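Local atomic coordinates of rRNA adenine N-6-methyltransferase (Saccharopolyspora erythraea, PDB entry 6NVM), a protein that dimethylates the N6 atom of a specific adenine in 23S rRNA with S-adenosyl-L-methionine, lowering ribosomal affinity for macrolide, lincosamide and streptogramin B antibiotics. Residues 81-84 with 85-89; 149-152 with 153-156; 164-167 with 168-172; 183-186 with 187-191; 251-254 with 255-259. All blocks are in the same frame, centred on the assembly; numbering follows the deposited sequence. Where two conformers were deposited one is given.

Contacts 1 to 5 follow one another along the chain. The first three belong to the Rossmann-like methyltransferase core: contact 1 lies on helix 83-89, contact 2 on helix 146-155, and contact 3 where strand 159-167 of the mixed sheet turns into helix 168-175. Contacts 2 and 3 touch where Phe170 and Met164 meet Val150, and contacts 2 and 4 touch through Leu154 and Leu184, so helix 146-155 links the middle of the series. Contact 4, on helix 183-188, packs between helix 146-155 and the C-terminal helices 228-243 and 282-292. Contact 5 lies among those helices, its centre about 52 Å from that of contact 1, far from the predicted S-adenosyl-L-methionine site.

Contact 1 of 5, residues 81-84 with 85-89; sequences EGLL and TRELA
Leu84 O receives the amide of Leu88, with Leu88 N 2.9 Å away and the N-H nearly straight at 162°. It is the shortest of the three i+4 backbone bonds joining residues 81-84 to 85-89 in helix 83-89, which follows the glycine-rich loop of a Rossmann-like methyltransferase and forms the crossover between strands 73-77 and 94-98. The two preceding amides do likewise, Glu87 N to Leu83 O and Arg86 N to Gly82 O at 3.1 Å. Gly82 is the N-cap residue. Its phi of 89° lies in the left-handed region that glycine readily adopts. Thr85 packs closely on this cap, its OG1 only 3.4 Å from Gly82 CA, while the hydroxyl itself is hydrogen-bonded to Glu76 of the preceding strand.

Two leucines make the apolar part. Leu84 has CG anti to its N (chi1 172°), which carries the branch forward along the helix; CD1 then lies 3.9 Å from Leu88 CG and equally near Leu88 CD2, with the two side chains crossing at a slant. Leu88 also reaches Val95 of strand 94-98, tying the helix to the sheet. On another flank the CD1 methyl of Leu83 meets the carboxylate of Glu87, and both side chains rest on Ile59 of helix 56-65. The Leu84 side chain lies about 6 Å from that of Ala140, a predicted cofactor-binding residue. Arg86 stretches back along the N-terminal turn, where a water in the plane of its guanidinium edge accepts from NH2 at 3.0 Å and donates to Glu81 O at 2.7 Å.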
loop_
_atom_site.group_PDB
_atom_site.type_symbol
_atom_site.label_atom_id
_atom_site.label_comp_id
_atom_site.label_asym_id
_atom_site.label_seq_id
_atom_site.Cartn_x
_atom_site.Cartn_y
_atom_site.Cartn_z
ATOM N N GLU A 81 -16.649 -14.263 2.859
ATOM C CA GLU A 81 -17.069 -15.661 2.886
ATOM C C GLU A 81 -15.977 -16.605 3.371
ATOM O O GLU A 81 -16.280 -17.747 3.734
ATOM C CB GLU A 81 -17.528 -16.101 1.491
ATOM C CG GLU A 81 -18.641 -15.246 0.895
ATOM C CD GLU A 81 -19.961 -15.411 1.617
ATOM O OE1 GLU A 81 -20.051 -16.275 2.513
ATOM O OE2 GLU A 81 -20.913 -14.674 1.287
ATOM N N GLY A 82 -14.721 -16.172 3.365
ATOM C CA GLY A 82 -13.642 -16.970 3.900
ATOM C C GLY A 82 -12.965 -17.922 2.932
ATOM O O GLY A 82 -12.101 -18.691 3.362
ATOM N N LEU A 83 -13.318 -17.906 1.644
ATOM C CA LEU A 83 -12.594 -18.742 0.692
ATOM C C LEU A 83 -11.147 -18.282 0.565
ATOM O O LEU A 83 -10.218 -19.098 0.591
ATOM C CB LEU A 83 -13.285 -18.732 -0.672
ATOM C CG LEU A 83 -12.540 -19.473 -1.789
ATOM C CD1 LEU A 83 -12.238 -20.931 -1.426
ATOM C CD2 LEU A 83 -13.331 -19.402 -3.085
ATOM N N LEU A 84 -10.932 -16.971 0.441
ATOM C CA LEU A 84 -9.567 -16.461 0.443
ATOM C C LEU A 84 -8.838 -16.873 1.714
ATOM O O LEU A 84 -7.655 -17.233 1.673
ATOM C CB LEU A 84 -9.576 -14.939 0.290
ATOM C CG LEU A 84 -8.230 -14.229 0.457
ATOM C CD1 LEU A 84 -7.208 -14.774 -0.521
ATOM C CD2 LEU A 84 -8.403 -12.721 0.288
ATOM N N THR A 85 -9.525 -16.819 2.857
ATOM C CA THR A 85 -8.888 -17.193 4.117
ATOM C C THR A 85 -8.330 -18.612 4.052
ATOM O O THR A 85 -7.233 -18.882 4.556
ATOM C CB THR A 85 -9.892 -17.073 5.265
ATOM O OG1 THR A 85 -10.646 -15.861 5.125
ATOM C CG2 THR A 85 -9.170 -17.076 6.602
ATOM N N ARG A 86 -9.077 -19.530 3.440
ATOM C CA ARG A 86 -8.606 -20.909 3.297
ATOM C C ARG A 86 -7.329 -20.973 2.469
ATOM O O ARG A 86 -6.389 -21.709 2.803
ATOM C CB ARG A 86 -9.686 -21.765 2.639
ATOM C CG ARG A 86 -11.007 -21.851 3.399
ATOM C CD ARG A 86 -12.088 -22.503 2.532
ATOM N NE ARG A 86 -13.437 -22.295 3.062
ATOM C CZ ARG A 86 -14.121 -23.174 3.784
ATOM N NH1 ARG A 86 -13.609 -24.364 4.079
ATOM N NH2 ARG A 86 -15.342 -22.866 4.204
ATOM N N GLU A 87 -7.276 -20.209 1.379
ATOM C CA GLU A 87 -6.110 -20.263 0.508
ATOM C C GLU A 87 -4.897 -19.598 1.144
ATOM O O GLU A 87 -3.764 -20.040 0.919
ATOM C CB GLU A 87 -6.462 -19.649 -0.844
ATOM C CG GLU A 87 -7.607 -20.432 -1.486
ATOM C CD GLU A 87 -7.799 -20.162 -2.957
ATOM O OE1 GLU A 87 -6.864 -19.635 -3.601
ATOM O OE2 GLU A 87 -8.898 -20.491 -3.465
ATOM N N LEU A 88 -5.109 -18.565 1.963
ATOM C CA LEU A 88 -4.011 -18.001 2.736
ATOM C C LEU A 88 -3.495 -18.995 3.768
ATOM O O LEU A 88 -2.279 -19.123 3.961
ATOM C CB LEU A 88 -4.462 -16.723 3.438
ATOM C CG LEU A 88 -5.010 -15.608 2.559
ATOM C CD1 LEU A 88 -5.582 -14.501 3.433
ATOM C CD2 LEU A 88 -3.927 -15.081 1.640
ATOM N N ALA A 89 -4.406 -19.691 4.451
ATOM C CA ALA A 89 -4.015 -20.640 5.489
ATOM C C ALA A 89 -3.269 -21.846 4.931
ATOM O O ALA A 89 -2.491 -22.468 5.662
ATOM C CB ALA A 89 -5.245 -21.109 6.263
HETATM O O HOH W 1 -15.699 -20.211 2.815
#

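Contact 2 of 5, residues 149-152 with 153-156; sequences IVDW and CLEA
Cys153 N, Leu154 N and Glu155 N donate in turn to Ile149 O, Val150 O and Asp151 O, the regular i+4 ladder of the closing turns of helix 146-155. The Leu154 N to Val150 O bond is the shortest, at 2.8 Å, whereas Glu155 N is shared more loosely, adding a weak bond to Trp152 O at 3.4 Å as the helix gives out. This helix is the crossover of the beta-alpha-beta unit between parallel strands 135-140 and 159-167 of the Rossmann-like sheet.

Val150 and Leu154 lie side by side and point the same way, Val150 CG1 3.8 Å from Leu154 CD1. Both lean on Trp194 of strand 192-200, forming one apolar ridge. On the face turned to the sheet, Cys153 has SG beside its own N (chi1 -65°), directed back along the helix and against Phe137 and Ala162. There the sulfur meets the indole of Trp152 at its edge, 79° off the ring normal and 5.3 Å from the centroid of the six-membered ring, a Cys sulfur-aromatic contact. The indole is held at its far end by NE1, which donates to Ala128 O, and it also meets the ring of Phe125. Ala156 lies obliquely to the same ring, its CB 4.3 Å from Trp152 CZ3.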
loop_
_atom_site.group_PDB
_atom_site.type_symbol
_atom_site.label_atom_id
_atom_site.label_comp_id
_atom_site.label_asym_id
_atom_site.label_seq_id
_atom_site.Cartn_x
_atom_site.Cartn_y
_atom_site.Cartn_z
ATOM N N ILE A 149 -6.572 1.881 6.159
ATOM C CA ILE A 149 -5.920 0.576 6.156
ATOM C C ILE A 149 -4.490 0.698 5.634
ATOM O O ILE A 149 -3.553 0.115 6.195
ATOM C CB ILE A 149 -6.759 -0.421 5.330
ATOM C CG1 ILE A 149 -8.080 -0.732 6.043
ATOM C CG2 ILE A 149 -5.987 -1.700 5.036
ATOM C CD1 ILE A 149 -7.955 -1.651 7.253
ATOM N N VAL A 150 -4.296 1.455 4.555
ATOM C CA VAL A 150 -2.945 1.721 4.061
ATOM C C VAL A 150 -2.077 2.312 5.172
ATOM O O VAL A 150 -0.939 1.872 5.396
ATOM C CB VAL A 150 -3.002 2.636 2.825
ATOM C CG1 VAL A 150 -1.606 3.091 2.405
ATOM C CG2 VAL A 150 -3.683 1.910 1.680
ATOM N N ASP A 151 -2.600 3.310 5.897
ATOM C CA ASP A 151 -1.835 3.898 6.997
ATOM C C ASP A 151 -1.522 2.864 8.072
ATOM O O ASP A 151 -0.427 2.867 8.647
ATOM C CB ASP A 151 -2.592 5.068 7.626
ATOM C CG ASP A 151 -2.688 6.280 6.713
ATOM O OD1 ASP A 151 -1.878 6.408 5.771
ATOM O OD2 ASP A 151 -3.581 7.116 6.964
ATOM N N TRP A 152 -2.479 1.986 8.376
ATOM C CA TRP A 152 -2.224 0.914 9.333
ATOM C C TRP A 152 -1.007 0.099 8.912
ATOM O O TRP A 152 -0.117 -0.187 9.722
ATOM C CB TRP A 152 -3.465 0.022 9.449
ATOM C CG TRP A 152 -3.406 -0.981 10.566
ATOM C CD1 TRP A 152 -4.004 -0.880 11.786
ATOM C CD2 TRP A 152 -2.717 -2.241 10.562
ATOM N NE1 TRP A 152 -3.728 -1.994 12.543
ATOM C CE2 TRP A 152 -2.937 -2.841 11.815
ATOM C CE3 TRP A 152 -1.928 -2.914 9.624
ATOM C CZ2 TRP A 152 -2.404 -4.082 12.151
ATOM C CZ3 TRP A 152 -1.403 -4.148 9.962
ATOM C CH2 TRP A 152 -1.644 -4.718 11.211
ATOM N N CYS A 153 -0.949 -0.268 7.629
ATOM C CA CYS A 153 0.158 -1.075 7.119
ATOM C C CYS A 153 1.465 -0.290 7.097
ATOM O O CYS A 153 2.521 -0.824 7.458
ATOM C CB CYS A 153 -0.178 -1.584 5.720
ATOM S SG CYS A 153 -1.574 -2.735 5.655
ATOM N N LEU A 154 1.426 0.971 6.653
ATOM C CA LEU A 154 2.647 1.768 6.616
ATOM C C LEU A 154 3.247 1.941 8.000
ATOM O O LEU A 154 4.471 2.048 8.136
ATOM C CB LEU A 154 2.367 3.139 6.004
ATOM C CG LEU A 154 2.002 3.127 4.523
ATOM C CD1 LEU A 154 1.543 4.513 4.102
ATOM C CD2 LEU A 154 3.190 2.672 3.679
ATOM N N GLU A 155 2.414 1.951 9.038
ATOM C CA GLU A 155 2.892 2.205 10.388
ATOM C C GLU A 155 3.290 0.940 11.146
ATOM O O GLU A 155 3.836 1.049 12.247
ATOM C CB GLU A 155 1.824 2.970 11.175
ATOM C CG GLU A 155 1.581 4.383 10.626
ATOM C CD GLU A 155 0.939 5.314 11.639
ATOM O OE1 GLU A 155 1.306 5.233 12.833
ATOM O OE2 GLU A 155 0.071 6.125 11.244
ATOM N N ALA A 156 3.054 -0.244 10.590
ATOM C CA ALA A 156 3.443 -1.486 11.250
ATOM C C ALA A 156 4.915 -1.784 10.981
ATOM O O ALA A 156 5.268 -2.156 9.860
ATOM C CB ALA A 156 2.572 -2.640 10.764
#

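Contact 3 of 5, residues 164-167 with 168-172; sequences MVTQ and LEFAR
The Phe170 ring meets Thr166 obliquely through CD1, 3.8 Å from Thr166 OG1 and 4.0 Å from Thr166 CB. The pair spans the junction where strand 159-167 of the Rossmann-like sheet passes directly into helix 168-175, the short segment axes turned 111° from one another. Phe170 has CG anti to its N (chi1 179°), and this directs the ring towards the strand end, where it also packs on Val150 of helix 146-155 and on Met216 of strand 213-220.

One carbonyl joins strand and helix. Gln167 occupies the N-cap position, and its O accepts two hydrogen bonds: the amide of Ala171 closes the first helical turn at 3.2 Å, and the hydroxyl of Thr166 donates at 3.0 Å. The amide lies closer to the carbonyl plane than the hydroxyl does. Thr166 can reach this oxygen because OG1 stands between its N and carbonyl carbon (chi1 71°), close to the following peptide. The chain thus turns with its last strand carbonyl already engaged by the helix, beside strand 135-140, which ends at Ala140, a predicted S-adenosyl-L-methionine-binding residue. The Thr166 hydroxyl also touches a methyl group, with Ala171 CB 3.5 Å from Thr166 OG1.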
loop_
_atom_site.group_PDB
_atom_site.type_symbol
_atom_site.label_atom_id
_atom_site.label_comp_id
_atom_site.label_asym_id
_atom_site.label_seq_id
_atom_site.Cartn_x
_atom_site.Cartn_y
_atom_site.Cartn_z
ATOM N N MET A 164 -3.892 -5.904 -1.096
ATOM C CA MET A 164 -5.195 -5.301 -0.871
ATOM C C MET A 164 -5.996 -5.270 -2.160
ATOM O O MET A 164 -5.456 -4.977 -3.232
ATOM C CB MET A 164 -5.055 -3.874 -0.329
ATOM C CG MET A 164 -4.541 -3.813 1.089
ATOM S SD MET A 164 -4.037 -2.147 1.556
ATOM C CE MET A 164 -2.500 -1.990 0.652
ATOM N N VAL A 165 -7.286 -5.572 -2.040
ATOM C CA VAL A 165 -8.259 -5.343 -3.097
ATOM C C VAL A 165 -8.929 -4.015 -2.781
ATOM O O VAL A 165 -9.548 -3.865 -1.718
ATOM C CB VAL A 165 -9.289 -6.479 -3.178
ATOM C CG1 VAL A 165 -10.311 -6.195 -4.274
ATOM C CG2 VAL A 165 -8.596 -7.801 -3.412
ATOM N N THR A 166 -8.785 -3.046 -3.680
ATOM C CA THR A 166 -9.331 -1.705 -3.502
ATOM C C THR A 166 -10.105 -1.309 -4.752
ATOM O O THR A 166 -10.123 -2.027 -5.753
ATOM C CB THR A 166 -8.221 -0.680 -3.228
ATOM O OG1 THR A 166 -7.452 -0.466 -4.423
ATOM C CG2 THR A 166 -7.298 -1.162 -2.119
ATOM N N GLN A 167 -10.739 -0.142 -4.704
ATOM C CA GLN A 167 -11.278 0.429 -5.927
ATOM C C GLN A 167 -10.146 0.661 -6.920
ATOM O O GLN A 167 -8.996 0.904 -6.540
ATOM C CB GLN A 167 -12.014 1.740 -5.641
ATOM C CG GLN A 167 -13.346 1.550 -4.937
ATOM C CD GLN A 167 -14.174 2.820 -4.897
ATOM O OE1 GLN A 167 -13.685 3.907 -5.209
ATOM N NE2 GLN A 167 -15.439 2.688 -4.518
ATOM N N LEU A 168 -10.482 0.573 -8.207
ATOM C CA LEU A 168 -9.468 0.665 -9.255
ATOM C C LEU A 168 -8.735 2.002 -9.216
ATOM O O LEU A 168 -7.500 2.048 -9.288
ATOM C CB LEU A 168 -10.118 0.449 -10.623
ATOM C CG LEU A 168 -9.209 0.596 -11.846
ATOM C CD1 LEU A 168 -8.049 -0.390 -11.797
ATOM C CD2 LEU A 168 -10.018 0.423 -13.129
ATOM N N GLU A 169 -9.476 3.108 -9.122
ATOM C CA GLU A 169 -8.829 4.413 -9.225
ATOM C C GLU A 169 -7.907 4.671 -8.040
ATOM O O GLU A 169 -6.829 5.262 -8.200
ATOM C CB GLU A 169 -9.881 5.517 -9.349
ATOM C CG GLU A 169 -10.446 5.659 -10.756
ATOM C CD GLU A 169 -9.370 5.959 -11.790
ATOM O OE1 GLU A 169 -8.338 6.562 -11.421
ATOM O OE2 GLU A 169 -9.546 5.581 -12.967
ATOM N N PHE A 170 -8.303 4.232 -6.846
ATOM C CA PHE A 170 -7.426 4.356 -5.685
ATOM C C PHE A 170 -6.097 3.656 -5.933
ATOM O O PHE A 170 -5.025 4.204 -5.646
ATOM C CB PHE A 170 -8.118 3.778 -4.451
ATOM C CG PHE A 170 -7.283 3.842 -3.206
ATOM C CD1 PHE A 170 -6.342 2.857 -2.931
ATOM C CD2 PHE A 170 -7.431 4.896 -2.317
ATOM C CE1 PHE A 170 -5.563 2.919 -1.790
ATOM C CE2 PHE A 170 -6.660 4.967 -1.171
ATOM C CZ PHE A 170 -5.724 3.977 -0.905
ATOM N N ALA A 171 -6.152 2.431 -6.463
ATOM C CA ALA A 171 -4.935 1.653 -6.671
ATOM C C ALA A 171 -4.054 2.277 -7.745
ATOM O O ALA A 171 -2.822 2.251 -7.636
ATOM C CB ALA A 171 -5.291 0.216 -7.044
ATOM N N ARG A 172 -4.662 2.813 -8.804
ATOM C CA ARG A 172 -3.875 3.429 -9.868
ATOM C C ARG A 172 -3.117 4.653 -9.361
ATOM O O ARG A 172 -1.934 4.832 -9.674
ATOM C CB ARG A 172 -4.780 3.809 -11.038
ATOM C CG ARG A 172 -5.283 2.626 -11.857
ATOM C CD ARG A 172 -5.864 3.101 -13.179
ATOM N NE ARG A 172 -6.411 2.011 -13.979
ATOM C CZ ARG A 172 -7.005 2.176 -15.157
ATOM N NH1 ARG A 172 -7.128 3.390 -15.679
ATOM N NH2 ARG A 172 -7.476 1.127 -15.818
#

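Contact 4 of 5, residues 183-186 with 187-191; sequences RLTV and MTWPL. With SO4 (sulfate ion), chain B.
Leu184 O is doubly gripped in helix 183-188, taking two bonds from Thr188: the amide N at 3.0 Å and the hydroxyl OG1 at 2.8 Å, which arrive from opposite faces of the carbonyl plane. With chi1 at 62°, Thr188 swings OG1 back over its own backbone to that oxygen, and the same hydroxyl is hydrogen-bonded to Trp194. Its methyl branch continues the packing, Thr188 CG2 lying 3.8 Å from Leu184 CD1. Beside them Thr185 and Trp189 point the same way, Thr185 CG2 4.0 Å from Trp189 CE3.

The other flank is looser and exposed. There Arg183, crossed at a slant by Met187 in one of its two conformers, stretches its guanidinium edge towards a sulfate, probably from the crystallisation liquor; the NH1 approach is too short to weigh. Sounder grips come from Leu184 N, 2.9 Å from sulfate O3, and from Ser182 OG, at the helix start, where N-terminal amides would tend to attract an anion. Arg183 NH2 also forms a salt bridge with Glu239.

Within the fold, Leu184 rests on helix 146-155, Thr185 and Trp189 on strand 192-200, and Val186 and Trp189 on helix 282-292, while Met187 faces helix 228-243.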
loop_
_atom_site.group_PDB
_atom_site.type_symbol
_atom_site.label_atom_id
_atom_site.label_comp_id
_atom_site.label_asym_id
_atom_site.label_seq_id
_atom_site.Cartn_x
_atom_site.Cartn_y
_atom_site.Cartn_z
ATOM N N ARG A 183 1.129 11.784 -3.186
ATOM C CA ARG A 183 2.150 12.343 -2.309
ATOM C C ARG A 183 2.636 11.315 -1.293
ATOM O O ARG A 183 3.837 11.223 -1.014
ATOM C CB ARG A 183 1.586 13.573 -1.599
ATOM C CG ARG A 183 2.467 14.173 -0.501
ATOM C CD ARG A 183 1.693 15.241 0.268
ATOM N NE ARG A 183 2.158 15.415 1.644
ATOM C CZ ARG A 183 1.838 14.609 2.655
ATOM N NH1 ARG A 183 1.067 13.547 2.452
ATOM N NH2 ARG A 183 2.305 14.852 3.875
ATOM N N LEU A 184 1.716 10.550 -0.707
ATOM C CA LEU A 184 2.115 9.551 0.277
ATOM C C LEU A 184 3.015 8.491 -0.349
ATOM O O LEU A 184 3.965 8.020 0.285
ATOM C CB LEU A 184 0.876 8.910 0.903
ATOM C CG LEU A 184 1.122 7.869 2.000
ATOM C CD1 LEU A 184 1.833 8.484 3.200
ATOM C CD2 LEU A 184 -0.192 7.240 2.436
ATOM N N THR A 185 2.743 8.116 -1.601
ATOM C CA THR A 185 3.590 7.142 -2.282
ATOM C C THR A 185 5.013 7.666 -2.435
ATOM O O THR A 185 5.983 6.940 -2.186
ATOM C CB THR A 185 2.999 6.798 -3.654
ATOM O OG1 THR A 185 1.676 6.274 -3.489
ATOM C CG2 THR A 185 3.852 5.763 -4.370
ATOM N N VAL A 186 5.156 8.930 -2.837
ATOM C CA VAL A 186 6.485 9.521 -2.993
ATOM C C VAL A 186 7.187 9.619 -1.643
ATOM O O VAL A 186 8.380 9.306 -1.523
ATOM C CB VAL A 186 6.369 10.894 -3.677
ATOM C CG1 VAL A 186 7.733 11.586 -3.758
ATOM C CG2 VAL A 186 5.749 10.748 -5.064
ATOM N N MET A 187 6.458 10.054 -0.609
ATOM C CA MET A 187 7.046 10.225 0.717
ATOM C C MET A 187 7.569 8.907 1.276
ATOM O O MET A 187 8.617 8.878 1.934
ATOM C CB MET A 187 6.011 10.820 1.673
ATOM C CG MET A 187 5.618 12.256 1.362
ATOM S SD MET A 187 6.744 13.463 2.091
ATOM C CE MET A 187 6.344 13.317 3.828
ATOM N N THR A 188 6.843 7.812 1.056
ATOM C CA THR A 188 7.188 6.519 1.637
ATOM C C THR A 188 8.009 5.638 0.704
ATOM O O THR A 188 8.445 4.560 1.122
ATOM C CB THR A 188 5.915 5.759 2.047
ATOM O OG1 THR A 188 5.105 5.511 0.895
ATOM C CG2 THR A 188 5.118 6.554 3.069
ATOM N N TRP A 189 8.239 6.072 -0.533
ATOM C CA TRP A 189 8.996 5.271 -1.490
ATOM C C TRP A 189 10.352 4.817 -0.969
ATOM O O TRP A 189 10.775 3.702 -1.320
ATOM C CB TRP A 189 9.170 6.077 -2.785
ATOM C CG TRP A 189 9.622 5.263 -3.947
ATOM C CD1 TRP A 189 10.890 5.169 -4.447
ATOM C CD2 TRP A 189 8.806 4.418 -4.764
ATOM N NE1 TRP A 189 10.911 4.317 -5.525
ATOM C CE2 TRP A 189 9.643 3.844 -5.741
ATOM C CE3 TRP A 189 7.448 4.096 -4.766
ATOM C CZ2 TRP A 189 9.164 2.969 -6.713
ATOM C CZ3 TRP A 189 6.974 3.222 -5.731
ATOM C CH2 TRP A 189 7.829 2.672 -6.692
ATOM N N PRO A 190 11.089 5.603 -0.178
ATOM C CA PRO A 190 12.356 5.089 0.364
ATOM C C PRO A 190 12.175 3.908 1.296
ATOM O O PRO A 190 13.139 3.166 1.508
ATOM C CB PRO A 190 12.944 6.301 1.095
ATOM C CG PRO A 190 12.319 7.476 0.441
ATOM C CD PRO A 190 10.924 7.037 0.106
ATOM N N LEU A 191 10.974 3.695 1.840
ATOM C CA LEU A 191 10.710 2.583 2.746
ATOM C C LEU A 191 9.859 1.485 2.133
ATOM O O LEU A 191 10.006 0.326 2.525
ATOM C CB LEU A 191 10.007 3.075 4.017
ATOM C CG LEU A 191 10.705 4.141 4.863
ATOM C CD1 LEU A 191 9.884 4.443 6.119
ATOM C CD2 LEU A 191 12.102 3.703 5.230
HETATM S S SO4 B . -1.711 11.947 0.193
HETATM O O1 SO4 B . -2.567 13.070 -0.181
HETATM O O2 SO4 B . -0.677 12.412 1.113
HETATM O O3 SO4 B . -1.089 11.394 -1.008
HETATM O O4 SO4 B . -2.510 10.914 0.849
#

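Contact 5 of 5, residues 251-254 with 255-259; sequences ASLL and RKYPR
Leu254 and Arg259 lie side by side and point the same way across the turn that joins helix 249-254 to helix 259-269, with Leu254 CD2 3.8 Å from Arg259 CB and 3.5 Å from its CA. Thus the leucine touches the aliphatic root of the arginine, whose guanidinium leads away. Arg255 instead folds back along the helix: the bend at chi2 (-58°) lays its CG against two carbonyls, 3.2 Å from Ser252 O and 3.4 Å from Ala251 O. Tyr257 presents the edge of its ring to Leu253 O, while Lys256 CG lies 3.8 Å above one face of that ring, offset toward its rim. Leu253 reaches the same ring more loosely by CD2, and both it and Tyr257 pack on Val262 and Leu292 of the surrounding helices.

Underneath, the chain unwinds around a shared acceptor. Leu253 O takes the amides of Lys256 and Tyr257, the latter at 2.8 Å and nearly along the C=O axis. The two i+3 bonds, from Arg255 N to Ser252 O and from Lys256 N to Leu253 O, both come from above the carbonyl plane, as the chain tightens beyond the regular i+4 pattern. Leu253 and Tyr257 anchor the turn, while its arginines and lysine would probably make its surroundings basic. The packing falls to the aliphatic parts of these basic chains, and their charged ends lie elsewhere.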
loop_
_atom_site.group_PDB
_atom_site.type_symbol
_atom_site.label_atom_id
_atom_site.label_comp_id
_atom_site.label_asym_id
_atom_site.label_seq_id
_atom_site.Cartn_x
_atom_site.Cartn_y
_atom_site.Cartn_z
ATOM N N ALA A 251 10.371 26.919 -8.486
ATOM C CA ALA A 251 10.145 28.022 -7.558
ATOM C C ALA A 251 10.045 27.518 -6.124
ATOM O O ALA A 251 10.570 28.147 -5.198
ATOM C CB ALA A 251 8.881 28.783 -7.950
ATOM N N SER A 252 9.378 26.380 -5.923
ATOM C CA SER A 252 9.287 25.799 -4.588
ATOM C C SER A 252 10.671 25.458 -4.049
ATOM O O SER A 252 11.012 25.804 -2.912
ATOM C CB SER A 252 8.402 24.555 -4.623
ATOM O OG SER A 252 7.156 24.842 -5.227
ATOM N N LEU A 253 11.490 24.782 -4.860
ATOM C CA LEU A 253 12.826 24.400 -4.406
ATOM C C LEU A 253 13.684 25.616 -4.085
ATOM O O LEU A 253 14.536 25.554 -3.192
ATOM C CB LEU A 253 13.512 23.541 -5.465
ATOM C CG LEU A 253 12.877 22.167 -5.669
ATOM C CD1 LEU A 253 13.460 21.501 -6.914
ATOM C CD2 LEU A 253 13.085 21.304 -4.436
ATOM N N LEU A 254 13.489 26.722 -4.805
ATOM C CA LEU A 254 14.285 27.917 -4.560
ATOM C C LEU A 254 14.020 28.518 -3.186
ATOM O O LEU A 254 14.855 29.281 -2.688
ATOM C CB LEU A 254 14.011 28.957 -5.647
ATOM C CG LEU A 254 14.553 28.602 -7.034
ATOM C CD1 LEU A 254 13.934 29.497 -8.095
ATOM C CD2 LEU A 254 16.069 28.709 -7.070
ATOM N N ARG A 255 12.882 28.196 -2.564
ATOM C CA ARG A 255 12.611 28.667 -1.209
ATOM C C ARG A 255 13.559 28.054 -0.188
ATOM O O ARG A 255 13.691 28.593 0.915
ATOM C CB ARG A 255 11.171 28.344 -0.801
ATOM C CG ARG A 255 10.104 28.642 -1.847
ATOM C CD ARG A 255 10.094 30.097 -2.267
ATOM N NE ARG A 255 8.742 30.547 -2.591
ATOM C CZ ARG A 255 8.457 31.622 -3.321
ATOM N NH1 ARG A 255 9.429 32.369 -3.826
ATOM N NH2 ARG A 255 7.192 31.945 -3.553
ATOM N N LYS A 256 14.211 26.940 -0.525
ATOM C CA LYS A 256 15.085 26.234 0.403
ATOM C C LYS A 256 16.493 25.999 -0.126
ATOM O O LYS A 256 17.412 25.841 0.689
ATOM C CB LYS A 256 14.474 24.874 0.780
ATOM C CG LYS A 256 15.296 24.054 1.773
ATOM C CD LYS A 256 14.764 22.636 1.912
ATOM C CE LYS A 256 13.529 22.554 2.796
ATOM N NZ LYS A 256 13.878 22.503 4.242
ATOM N N TYR A 257 16.703 25.969 -1.441
ATOM C CA TYR A 257 18.002 25.616 -1.988
ATOM C C TYR A 257 18.523 26.712 -2.913
ATOM O O TYR A 257 17.733 27.452 -3.504
ATOM C CB TYR A 257 17.926 24.299 -2.767
ATOM C CG TYR A 257 17.610 23.093 -1.919
ATOM C CD1 TYR A 257 16.311 22.616 -1.812
ATOM C CD2 TYR A 257 18.611 22.425 -1.230
ATOM C CE1 TYR A 257 16.019 21.502 -1.041
ATOM C CE2 TYR A 257 18.331 21.318 -0.460
ATOM C CZ TYR A 257 17.034 20.859 -0.367
ATOM O OH TYR A 257 16.760 19.751 0.400
ATOM N N PRO A 258 19.842 26.822 -3.080
ATOM C CA PRO A 258 20.386 27.842 -3.985
ATOM C C PRO A 258 20.057 27.544 -5.441
ATOM O O PRO A 258 19.930 26.387 -5.852
ATOM C CB PRO A 258 21.899 27.772 -3.739
ATOM C CG PRO A 258 22.066 26.998 -2.475
ATOM C CD PRO A 258 20.909 26.066 -2.409
ATOM N N ARG A 259 19.948 28.616 -6.229
ATOM C CA ARG A 259 19.545 28.485 -7.625
ATOM C C ARG A 259 20.462 27.533 -8.387
ATOM O O ARG A 259 19.991 26.649 -9.110
ATOM C CB ARG A 259 19.531 29.859 -8.294
ATOM C CG ARG A 259 19.058 29.833 -9.740
ATOM C CD ARG A 259 19.038 31.224 -10.354
ATOM N NE ARG A 259 20.363 31.841 -10.349
ATOM C CZ ARG A 259 21.312 31.596 -11.248
ATOM N NH1 ARG A 259 21.099 30.737 -12.238
ATOM N NH2 ARG A 259 22.484 32.209 -11.154
#